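7,8-dihydro-6-hydroxymethylpterin pyrophosphokinase-dihydropteroate synthase (Plasmodium falciparum, PDB 6JWS) probably catalyses two successive steps of folate biosynthesis, pyrophosphorylation of 6-hydroxymethyl-7,8-dihydropterin by ATP and condensation of the product with 4-aminobenzoate to 7,8-dihydropteroate. Local coordinates at residues B[182-187]-B[207-212]; B[36-41]-B[46-51]; B[416-421]-B[457-462]. The protein carries 1 engineered substitution. One frame throughout, in Å; residues are numbered along the deposited sequence.

Contact 1: residues B[182-187]-B[207-212]; sequences VVIKYI and IDIDIL. With MG (magnesium ion), chain K; ATP (adenosine-5'-triphosphate), chain J.
Ile184 turns CG1 anti to its carbonyl carbon (chi1 -77°), which leaves CG2 to meet Ile209 and lets CD1, extended at chi2, reach Ile211. In Ile209, CG1 stands beside the backbone N and sends CD1 to Ile187. CG2 of Ile184 lies 3.5 Å from CB of Ile209 and also touches the backbone O of Ile209, whereas CD1 of Ile184 meets CG1 of Ile211 at 3.6 Å. One turn further on, Ile187 lays CG2 against CD1 of Ile209, 3.8 Å away, the two side chains crossing at about a right angle. No hydrogen bond joins helix segment 182-187 to strand segment 207-212, which run nearly antiparallel (168°); branched aliphatic side chains make the interface.

Alternation along the strand sends Asp208 and Asp210 away from the helix, to the nucleotide. Asp208 OD1 at 2.4 Å and Asp210 OD1 at 2.3 Å bind the magnesium ion, which also takes ATP O3G, ATP O1A and a water. Ile211 serves both sides: while its side chain packs on the helix, its backbone N donates to ATP N1 in an almost straight bond (3.1 Å, 176°), and its O receives ATP N6 at 2.8 Å. Glu188, just beyond the helix segment, accepts a hydrogen bond from Ile209 N. The strand of this HPPK domain thus has an apolar side and a metal-binding side: backbone atoms read the adenine edge, and the magnesium ion probably screens the repulsion between the two carboxylates and the phosphate oxygens it binds.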
loop_
_atom_site.group_PDB
_atom_site.type_symbol
_atom_site.label_atom_id
_atom_site.label_comp_id
_atom_site.label_asym_id
_atom_site.label_seq_id
_atom_site.Cartn_x
_atom_site.Cartn_y
_atom_site.Cartn_z
ATOM N N VAL B 182 -51.623 -6.645 5.139
ATOM C CA VAL B 182 -52.469 -5.938 6.092
ATOM C C VAL B 182 -51.710 -5.761 7.407
ATOM O O VAL B 182 -51.590 -4.641 7.905
ATOM C CB VAL B 182 -53.831 -6.641 6.301
ATOM C CG1 VAL B 182 -54.626 -6.006 7.437
ATOM C CG2 VAL B 182 -54.655 -6.706 5.014
ATOM N N VAL B 183 -51.168 -6.866 7.945
ATOM C CA VAL B 183 -50.391 -6.799 9.179
ATOM C C VAL B 183 -49.172 -5.888 9.008
ATOM O O VAL B 183 -48.825 -5.146 9.927
ATOM C CB VAL B 183 -49.989 -8.181 9.725
ATOM C CG1 VAL B 183 -49.325 -8.047 11.087
ATOM C CG2 VAL B 183 -51.172 -9.133 9.820
ATOM N N ILE B 184 -48.532 -5.932 7.831
ATOM C CA ILE B 184 -47.373 -5.092 7.578
ATOM C C ILE B 184 -47.793 -3.625 7.628
ATOM O O ILE B 184 -47.089 -2.789 8.202
ATOM C CB ILE B 184 -46.693 -5.470 6.246
ATOM C CG1 ILE B 184 -45.848 -6.741 6.382
ATOM C CG2 ILE B 184 -45.872 -4.307 5.703
ATOM C CD1 ILE B 184 -45.593 -7.446 5.072
ATOM N N LYS B 185 -48.948 -3.320 7.015
ATOM C CA LYS B 185 -49.501 -1.971 7.022
ATOM C C LYS B 185 -49.767 -1.528 8.457
ATOM O O LYS B 185 -49.519 -0.376 8.794
ATOM C CB LYS B 185 -50.747 -1.875 6.135
ATOM C CG LYS B 185 -50.488 -2.014 4.642
ATOM C CD LYS B 185 -49.594 -0.921 4.090
ATOM C CE LYS B 185 -49.086 -1.241 2.698
ATOM N NZ LYS B 185 -48.372 -0.087 2.109
ATOM N N TYR B 186 -50.226 -2.463 9.298
ATOM C CA TYR B 186 -50.399 -2.192 10.716
ATOM C C TYR B 186 -49.054 -1.810 11.334
ATOM O O TYR B 186 -48.932 -0.740 11.938
ATOM C CB TYR B 186 -51.098 -3.356 11.430
ATOM C CG TYR B 186 -51.414 -3.078 12.878
ATOM C CD1 TYR B 186 -52.409 -2.178 13.231
ATOM C CD2 TYR B 186 -50.704 -3.689 13.901
ATOM C CE1 TYR B 186 -52.702 -1.896 14.556
ATOM C CE2 TYR B 186 -50.988 -3.425 15.232
ATOM C CZ TYR B 186 -51.988 -2.524 15.561
ATOM O OH TYR B 186 -52.273 -2.243 16.865
ATOM N N ILE B 187 -48.044 -2.673 11.133
ATOM C CA ILE B 187 -46.693 -2.439 11.628
ATOM C C ILE B 187 -46.201 -1.050 11.210
ATOM O O ILE B 187 -45.691 -0.305 12.042
ATOM C CB ILE B 187 -45.733 -3.575 11.201
ATOM C CG1 ILE B 187 -46.005 -4.862 11.980
ATOM C CG2 ILE B 187 -44.272 -3.152 11.329
ATOM C CD1 ILE B 187 -45.432 -6.099 11.339
ATOM N N ILE B 207 -40.720 4.479 7.090
ATOM C CA ILE B 207 -40.512 3.052 6.891
ATOM C C ILE B 207 -41.419 2.575 5.758
ATOM O O ILE B 207 -42.561 3.013 5.635
ATOM C CB ILE B 207 -40.701 2.241 8.195
ATOM C CG1 ILE B 207 -40.570 0.733 7.963
ATOM C CG2 ILE B 207 -42.022 2.572 8.876
ATOM C CD1 ILE B 207 -39.162 0.205 8.045
ATOM N N ASP B 208 -40.878 1.684 4.923
ATOM C CA ASP B 208 -41.566 1.082 3.795
ATOM C C ASP B 208 -41.224 -0.404 3.821
ATOM O O ASP B 208 -40.066 -0.762 3.658
ATOM C CB ASP B 208 -41.177 1.782 2.482
ATOM C CG ASP B 208 -41.914 1.296 1.236
ATOM O OD1 ASP B 208 -42.971 0.681 1.390
ATOM O OD2 ASP B 208 -41.422 1.548 0.097
ATOM N N ILE B 209 -42.228 -1.249 4.076
ATOM C CA ILE B 209 -42.052 -2.689 4.133
ATOM C C ILE B 209 -42.829 -3.337 2.989
ATOM O O ILE B 209 -44.054 -3.283 2.973
ATOM C CB ILE B 209 -42.502 -3.238 5.501
ATOM C CG1 ILE B 209 -41.834 -2.505 6.671
ATOM C CG2 ILE B 209 -42.301 -4.745 5.561
ATOM C CD1 ILE B 209 -42.355 -2.902 8.040
ATOM N N ASP B 210 -42.102 -3.990 2.071
ATOM C CA ASP B 210 -42.657 -4.564 0.856
ATOM C C ASP B 210 -42.585 -6.072 0.963
ATOM O O ASP B 210 -41.721 -6.578 1.664
ATOM C CB ASP B 210 -41.855 -4.151 -0.377
ATOM C CG ASP B 210 -41.980 -2.669 -0.662
ATOM O OD1 ASP B 210 -43.078 -2.136 -0.435
ATOM O OD2 ASP B 210 -40.980 -2.057 -1.094
ATOM N N ILE B 211 -43.493 -6.774 0.274
ATOM C CA ILE B 211 -43.372 -8.217 0.199
ATOM C C ILE B 211 -42.766 -8.537 -1.155
ATOM O O ILE B 211 -43.332 -8.158 -2.167
ATOM C CB ILE B 211 -44.722 -8.930 0.383
ATOM C CG1 ILE B 211 -45.464 -8.443 1.632
ATOM C CG2 ILE B 211 -44.524 -10.442 0.379
ATOM C CD1 ILE B 211 -46.803 -9.127 1.835
ATOM N N LEU B 212 -41.608 -9.196 -1.164
ATOM C CA LEU B 212 -40.939 -9.460 -2.424
ATOM C C LEU B 212 -41.386 -10.821 -2.938
ATOM O O LEU B 212 -41.630 -11.000 -4.120
ATOM C CB LEU B 212 -39.420 -9.399 -2.226
ATOM C CG LEU B 212 -38.854 -8.058 -1.748
ATOM C CD1 LEU B 212 -37.380 -8.198 -1.358
ATOM C CD2 LEU B 212 -39.034 -6.961 -2.797
HETATM MG MG MG K . -43.408 0.091 -0.924
HETATM P PG ATP J . -44.584 -0.435 -3.772
HETATM O O1G ATP J . -43.161 -0.087 -4.170
HETATM O O2G ATP J . -45.351 -1.134 -4.882
HETATM O O3G ATP J . -44.632 -1.201 -2.466
HETATM P PB ATP J . -44.901 2.515 -3.301
HETATM O O1B ATP J . -46.035 3.400 -3.685
HETATM O O2B ATP J . -43.539 2.774 -3.867
HETATM O O3B ATP J . -45.340 0.991 -3.551
HETATM P PA ATP J . -45.689 1.939 -0.539
HETATM O O1A ATP J . -45.066 0.670 -0.043
HETATM O O2A ATP J . -45.976 3.020 0.452
HETATM O O3A ATP J . -44.770 2.535 -1.708
HETATM O "O5'" ATP J . -47.032 1.599 -1.352
HETATM C "C5'" ATP J . -47.396 0.204 -1.522
HETATM C "C4'" ATP J . -48.542 0.102 -2.494
HETATM O "O4'" ATP J . -48.270 -0.933 -3.477
HETATM C "C3'" ATP J . -49.890 -0.268 -1.866
HETATM O "O3'" ATP J . -50.925 0.410 -2.569
HETATM C "C2'" ATP J . -49.902 -1.794 -2.002
HETATM O "O2'" ATP J . -51.179 -2.382 -2.097
HETATM C "C1'" ATP J . -49.193 -1.993 -3.335
HETATM N N9 ATP J . -48.488 -3.273 -3.423
HETATM C C8 ATP J . -48.607 -4.187 -4.437
HETATM N N7 ATP J . -47.853 -5.246 -4.254
HETATM C C5 ATP J . -47.182 -4.994 -3.064
HETATM C C6 ATP J . -46.223 -5.733 -2.346
HETATM N N6 ATP J . -45.776 -6.919 -2.742
HETATM N N1 ATP J . -45.755 -5.199 -1.189
HETATM C C2 ATP J . -46.220 -4.004 -0.797
HETATM N N3 ATP J . -47.118 -3.221 -1.397
HETATM C C4 ATP J . -47.568 -3.781 -2.538
HETATM O O HOH W 1 -41.516 0.278 -2.195
#

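Contact 2: residues B[36-41]-B[46-51]; sequences TALHLV and GKIINT. With CA (calcium ion), chain L.
Ile48 faces Leu38 and Val41 where helix 30-44 packs on the antiparallel sheet of the HPPK domain, an alpha+beta arrangement in which the chain turns back sharply from the helix into strand 46-57. From CB, which points toward the helix, the Ile48 side chain runs to CG1, placed anti to the carbonyl carbon. This CG1 meets Val41 CG1 at 4.1 Å. Extension at chi2 then carries CD1 onward to the preceding helical turn, where it meets CD2 of Leu38 at 3.7 Å and comes within 3.4 Å of the Leu38 backbone O. Both helix side chains cross that of Ile48 at about a right angle.

Beside this apolar packing, Gly46 N gives a weak hydrogen bond to Val41 O (3.5 Å, 133°). Gly46 has phi 149° and psi -139°, a conformation that leaves no room for a beta carbon beside the previous carbonyl and so suits glycine. Farther along, Ile49 and Asn50 both oppose Val169 in a classic beta bulge. Glu42 and Glu99 complete the protein ligands of a calcium ion, and Glu42 OE2 also accepts from Ile48 N; Gly46 contributes its backbone O, 2.5 Å from the metal.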
loop_
_atom_site.group_PDB
_atom_site.type_symbol
_atom_site.label_atom_id
_atom_site.label_comp_id
_atom_site.label_asym_id
_atom_site.label_seq_id
_atom_site.Cartn_x
_atom_site.Cartn_y
_atom_site.Cartn_z
ATOM N N THR B 36 -36.209 -1.754 14.635
ATOM C CA THR B 36 -37.540 -1.706 15.234
ATOM C C THR B 36 -38.509 -2.533 14.383
ATOM O O THR B 36 -39.249 -3.366 14.907
ATOM C CB THR B 36 -38.004 -0.250 15.435
ATOM O OG1 THR B 36 -37.117 0.439 16.323
ATOM C CG2 THR B 36 -39.435 -0.131 15.917
ATOM N N ALA B 37 -38.471 -2.323 13.058
ATOM C CA ALA B 37 -39.280 -3.104 12.133
ATOM C C ALA B 37 -38.903 -4.580 12.190
ATOM O O ALA B 37 -39.794 -5.425 12.118
ATOM C CB ALA B 37 -39.189 -2.554 10.727
ATOM N N LEU B 38 -37.604 -4.902 12.321
ATOM C CA LEU B 38 -37.213 -6.309 12.440
ATOM C C LEU B 38 -37.899 -6.942 13.645
ATOM O O LEU B 38 -38.414 -8.050 13.538
ATOM C CB LEU B 38 -35.698 -6.484 12.590
ATOM C CG LEU B 38 -34.856 -6.371 11.317
ATOM C CD1 LEU B 38 -33.373 -6.465 11.663
ATOM C CD2 LEU B 38 -35.224 -7.442 10.308
ATOM N N HIS B 39 -37.856 -6.250 14.792
ATOM C CA HIS B 39 -38.504 -6.722 16.005
ATOM C C HIS B 39 -39.995 -6.945 15.771
ATOM O O HIS B 39 -40.515 -8.000 16.111
ATOM C CB HIS B 39 -38.295 -5.734 17.156
ATOM C CG HIS B 39 -36.888 -5.659 17.633
ATOM N ND1 HIS B 39 -36.191 -6.781 18.059
ATOM C CD2 HIS B 39 -36.066 -4.598 17.814
ATOM C CE1 HIS B 39 -34.989 -6.413 18.452
ATOM N NE2 HIS B 39 -34.884 -5.078 18.301
ATOM N N LEU B 40 -40.670 -5.951 15.178
ATOM C CA LEU B 40 -42.107 -6.034 14.965
ATOM C C LEU B 40 -42.446 -7.172 14.011
ATOM O O LEU B 40 -43.463 -7.844 14.195
ATOM C CB LEU B 40 -42.646 -4.674 14.511
ATOM C CG LEU B 40 -42.512 -3.575 15.567
ATOM C CD1 LEU B 40 -42.894 -2.215 15.012
ATOM C CD2 LEU B 40 -43.332 -3.906 16.809
ATOM N N VAL B 41 -41.565 -7.423 13.033
ATOM C CA VAL B 41 -41.717 -8.569 12.142
ATOM C C VAL B 41 -41.606 -9.875 12.943
ATOM O O VAL B 41 -42.421 -10.779 12.759
ATOM C CB VAL B 41 -40.721 -8.507 10.959
ATOM C CG1 VAL B 41 -40.668 -9.809 10.166
ATOM C CG2 VAL B 41 -40.982 -7.321 10.034
ATOM N N GLY B 46 -43.775 -13.939 12.448
ATOM C CA GLY B 46 -43.183 -15.270 12.447
ATOM C C GLY B 46 -41.713 -15.252 12.869
ATOM O O GLY B 46 -41.321 -14.532 13.789
ATOM N N LYS B 47 -40.897 -16.051 12.181
ATOM C CA LYS B 47 -39.494 -16.120 12.538
ATOM C C LYS B 47 -38.590 -15.631 11.403
ATOM O O LYS B 47 -38.599 -16.205 10.313
ATOM C CB LYS B 47 -39.127 -17.552 12.927
ATOM C CG LYS B 47 -37.683 -17.657 13.377
ATOM C CD LYS B 47 -37.212 -19.011 13.818
ATOM C CE LYS B 47 -36.045 -18.777 14.754
ATOM N NZ LYS B 47 -35.069 -19.874 14.643
ATOM N N ILE B 48 -37.744 -14.636 11.708
ATOM C CA ILE B 48 -36.693 -14.210 10.795
ATOM C C ILE B 48 -35.599 -15.275 10.717
ATOM O O ILE B 48 -34.953 -15.587 11.714
ATOM C CB ILE B 48 -36.118 -12.846 11.218
ATOM C CG1 ILE B 48 -37.206 -11.770 11.198
ATOM C CG2 ILE B 48 -34.933 -12.476 10.329
ATOM C CD1 ILE B 48 -36.800 -10.457 11.832
ATOM N N ILE B 49 -35.372 -15.806 9.511
ATOM C CA ILE B 49 -34.425 -16.889 9.316
ATOM C C ILE B 49 -33.373 -16.495 8.283
ATOM O O ILE B 49 -32.559 -17.340 7.920
ATOM C CB ILE B 49 -35.134 -18.190 8.882
ATOM C CG1 ILE B 49 -36.029 -17.963 7.661
ATOM C CG2 ILE B 49 -35.886 -18.856 10.028
ATOM C CD1 ILE B 49 -36.552 -19.239 7.062
ATOM N N ASN B 50 -33.411 -15.246 7.779
ATOM C CA ASN B 50 -32.378 -14.742 6.887
ATOM C C ASN B 50 -32.433 -13.212 6.837
ATOM O O ASN B 50 -33.480 -12.620 7.062
ATOM C CB ASN B 50 -32.385 -15.440 5.518
ATOM C CG ASN B 50 -31.011 -15.459 4.876
ATOM O OD1 ASN B 50 -30.122 -14.682 5.249
ATOM N ND2 ASN B 50 -30.821 -16.332 3.907
ATOM N N THR B 51 -31.280 -12.571 6.617
ATOM C CA THR B 51 -31.187 -11.136 6.431
ATOM C C THR B 51 -30.063 -10.876 5.438
ATOM O O THR B 51 -29.176 -11.707 5.279
ATOM C CB THR B 51 -30.864 -10.377 7.730
ATOM O OG1 THR B 51 -29.801 -11.011 8.454
ATOM C CG2 THR B 51 -32.056 -10.172 8.646
HETATM CA CA CA L . -41.239 -14.641 16.260
HETATM O O HOH W 2 -41.210 -16.678 15.625
HETATM O O HOH W 3 -43.528 -15.280 16.770
#

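Contact 3: residues B[416-421]-B[457-462]; sequences QRMFEM and QLFQKE
Met418 and Phe459 make the CH-pi part of this helix-helix contact. The Met418 chain is extended at chi2 and then bends at chi3 (66°), bringing its methyl over one face of the Phe459 ring. CE stands 3.6 Å from the Phe459 ring centroid, offset toward the rim, with its nearest approach at 3.4 Å to Phe459 CG. The sulfur adds a Met-aromatic contact: SD is 4.8 Å from the same centroid and reaches the ring obliquely, so the methyl rather than the sulfur makes the closer approach.

The aromatic interaction pairs Phe419 with Phe459. Their centroids are 5.3 Å apart and the planes are inclined at 43°, an oblique arrangement intermediate between the parallel and perpendicular extremes. CE1 of Phe459 sits over one face of the Phe419 ring, 3.7 Å from Phe419 CE2.

An aliphatic-on-aromatic contact is the third kind. Glu462 offers its CB to Phe419 CE2 at 3.9 Å, while the rest of its chain bends at chi2 and leads the carboxylate away from the interface. No hydrogen bond crosses between the segments.

The axes of the two segments cross at -58°, within the TIM-barrel DHPS domain. Met418 continues inward onto Leu395 of barrel strand 390-396 and also touches Val455 of helix 448-464, whereas Phe459 packs on Ile422 of helix 411-424 and Pro477, next to strand 478-482. Helices 411-424 and 448-464 thus meet on the outside of the parallel barrel.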
loop_
_atom_site.group_PDB
_atom_site.type_symbol
_atom_site.label_atom_id
_atom_site.label_comp_id
_atom_site.label_asym_id
_atom_site.label_seq_id
_atom_site.Cartn_x
_atom_site.Cartn_y
_atom_site.Cartn_z
ATOM N N GLN B 416 -8.882 3.196 34.580
ATOM C CA GLN B 416 -7.970 4.251 34.196
ATOM C C GLN B 416 -7.423 3.945 32.799
ATOM O O GLN B 416 -7.402 4.819 31.933
ATOM C CB GLN B 416 -6.817 4.284 35.196
ATOM C CG GLN B 416 -6.359 5.671 35.615
ATOM C CD GLN B 416 -5.709 5.582 36.980
ATOM O OE1 GLN B 416 -6.338 5.835 38.011
ATOM N NE2 GLN B 416 -4.447 5.177 37.004
ATOM N N ARG B 417 -6.958 2.700 32.610
ATOM C CA ARG B 417 -6.412 2.210 31.353
ATOM C C ARG B 417 -7.446 2.333 30.230
ATOM O O ARG B 417 -7.095 2.728 29.123
ATOM C CB ARG B 417 -5.885 0.783 31.524
ATOM C CG ARG B 417 -5.236 0.189 30.281
ATOM C CD ARG B 417 -4.020 0.929 29.751
ATOM N NE ARG B 417 -3.542 0.316 28.513
ATOM C CZ ARG B 417 -3.111 0.983 27.439
ATOM N NH1 ARG B 417 -3.079 2.308 27.440
ATOM N NH2 ARG B 417 -2.715 0.316 26.368
ATOM N N MET B 418 -8.720 2.042 30.532
ATOM C CA MET B 418 -9.795 2.177 29.561
ATOM C C MET B 418 -9.947 3.626 29.114
ATOM O O MET B 418 -10.200 3.875 27.936
ATOM C CB MET B 418 -11.134 1.661 30.098
ATOM C CG MET B 418 -11.123 0.163 30.265
ATOM S SD MET B 418 -12.574 -0.522 31.082
ATOM C CE MET B 418 -13.844 -0.164 29.868
ATOM N N PHE B 419 -9.799 4.573 30.052
ATOM C CA PHE B 419 -9.914 5.987 29.722
ATOM C C PHE B 419 -8.720 6.424 28.873
ATOM O O PHE B 419 -8.861 7.183 27.923
ATOM C CB PHE B 419 -10.169 6.831 30.980
ATOM C CG PHE B 419 -11.633 6.965 31.342
ATOM C CD1 PHE B 419 -12.423 7.958 30.773
ATOM C CD2 PHE B 419 -12.228 6.101 32.249
ATOM C CE1 PHE B 419 -13.767 8.068 31.096
ATOM C CE2 PHE B 419 -13.577 6.199 32.563
ATOM C CZ PHE B 419 -14.343 7.182 31.986
ATOM N N GLU B 420 -7.541 5.935 29.219
ATOM C CA GLU B 420 -6.323 6.179 28.471
ATOM C C GLU B 420 -6.486 5.744 27.000
ATOM O O GLU B 420 -6.124 6.472 26.067
ATOM C CB GLU B 420 -5.237 5.395 29.197
ATOM C CG GLU B 420 -3.858 5.993 29.135
ATOM C CD GLU B 420 -2.932 5.193 30.034
ATOM O OE1 GLU B 420 -3.173 5.170 31.276
ATOM O OE2 GLU B 420 -2.013 4.553 29.496
ATOM N N MET B 421 -7.060 4.558 26.775
ATOM C CA MET B 421 -7.144 4.026 25.419
ATOM C C MET B 421 -8.162 4.822 24.602
ATOM O O MET B 421 -7.971 5.037 23.405
ATOM C CB MET B 421 -7.465 2.530 25.409
ATOM C CG MET B 421 -6.263 1.685 25.800
ATOM S SD MET B 421 -6.536 -0.109 25.685
ATOM C CE MET B 421 -7.887 -0.349 26.845
ATOM N N GLN B 457 -18.561 -2.486 35.539
ATOM C CA GLN B 457 -19.471 -1.750 36.410
ATOM C C GLN B 457 -18.862 -0.400 36.805
ATOM O O GLN B 457 -19.526 0.624 36.713
ATOM C CB GLN B 457 -19.828 -2.585 37.646
ATOM C CG GLN B 457 -21.062 -3.458 37.458
ATOM C CD GLN B 457 -21.185 -4.586 38.455
ATOM O OE1 GLN B 457 -20.251 -4.923 39.189
ATOM N NE2 GLN B 457 -22.351 -5.213 38.459
ATOM N N LEU B 458 -17.597 -0.397 37.231
ATOM C CA LEU B 458 -16.894 0.827 37.586
ATOM C C LEU B 458 -16.757 1.737 36.360
ATOM O O LEU B 458 -16.942 2.953 36.463
ATOM C CB LEU B 458 -15.536 0.452 38.199
ATOM C CG LEU B 458 -14.670 1.612 38.705
ATOM C CD1 LEU B 458 -15.420 2.467 39.715
ATOM C CD2 LEU B 458 -13.373 1.113 39.323
ATOM N N PHE B 459 -16.472 1.151 35.183
ATOM C CA PHE B 459 -16.352 1.969 33.984
ATOM C C PHE B 459 -17.666 2.688 33.686
ATOM O O PHE B 459 -17.659 3.877 33.355
ATOM C CB PHE B 459 -15.903 1.162 32.761
ATOM C CG PHE B 459 -15.874 2.006 31.518
ATOM C CD1 PHE B 459 -14.813 2.866 31.276
ATOM C CD2 PHE B 459 -16.934 1.983 30.624
ATOM C CE1 PHE B 459 -14.802 3.669 30.145
ATOM C CE2 PHE B 459 -16.921 2.794 29.498
ATOM C CZ PHE B 459 -15.858 3.640 29.264
ATOM N N GLN B 460 -18.780 1.949 33.770
ATOM C CA GLN B 460 -20.106 2.485 33.497
ATOM C C GLN B 460 -20.359 3.672 34.438
ATOM O O GLN B 460 -20.803 4.731 34.006
ATOM C CB GLN B 460 -21.131 1.342 33.594
ATOM C CG GLN B 460 -22.597 1.745 33.464
ATOM C CD GLN B 460 -23.594 0.660 33.833
ATOM O OE1 GLN B 460 -23.562 0.089 34.927
ATOM N NE2 GLN B 460 -24.526 0.373 32.930
ATOM N N LYS B 461 -20.010 3.497 35.721
ATOM C CA LYS B 461 -20.242 4.493 36.754
ATOM C C LYS B 461 -19.425 5.754 36.468
ATOM O O LYS B 461 -19.973 6.853 36.482
ATOM C CB LYS B 461 -19.991 3.895 38.145
ATOM C CG LYS B 461 -20.139 4.856 39.317
ATOM C CD LYS B 461 -19.313 4.443 40.527
ATOM C CE LYS B 461 -18.567 5.596 41.176
ATOM N NZ LYS B 461 -17.310 5.156 41.834
ATOM N N GLU B 462 -18.124 5.596 36.197
ATOM C CA GLU B 462 -17.260 6.724 35.881
ATOM C C GLU B 462 -17.716 7.426 34.599
ATOM O O GLU B 462 -17.697 8.655 34.515
ATOM C CB GLU B 462 -15.794 6.303 35.769
ATOM C CG GLU B 462 -15.211 5.687 37.030
ATOM C CD GLU B 462 -15.111 6.573 38.269
ATOM O OE1 GLU B 462 -16.110 7.251 38.615
ATOM O OE2 GLU B 462 -14.035 6.572 38.904
#

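Along the chain the three contacts follow in series: contact 2, then contact 1, then contact 3. Contacts 1 and 2 share the antiparallel sheet of the HPPK domain, with centres about 12 Å apart, and they touch: Ile207 and Ile209 of contact 1 pack on Ala37 in helix 30-44, and Ile187 reaches Leu40. Apolar packing on the shared sheet links the region of the magnesium-ATP site at edge strand 208-214 with that of the calcium site at strand 46-57. Contact 3 belongs to the parallel-stranded DHPS barrel, its centre about 43 Å from that of contact 1 and about 35 Å from that of contact 2. The bifunctional chain thus joins two domains with separate cores, which meet along an interface near contact 2.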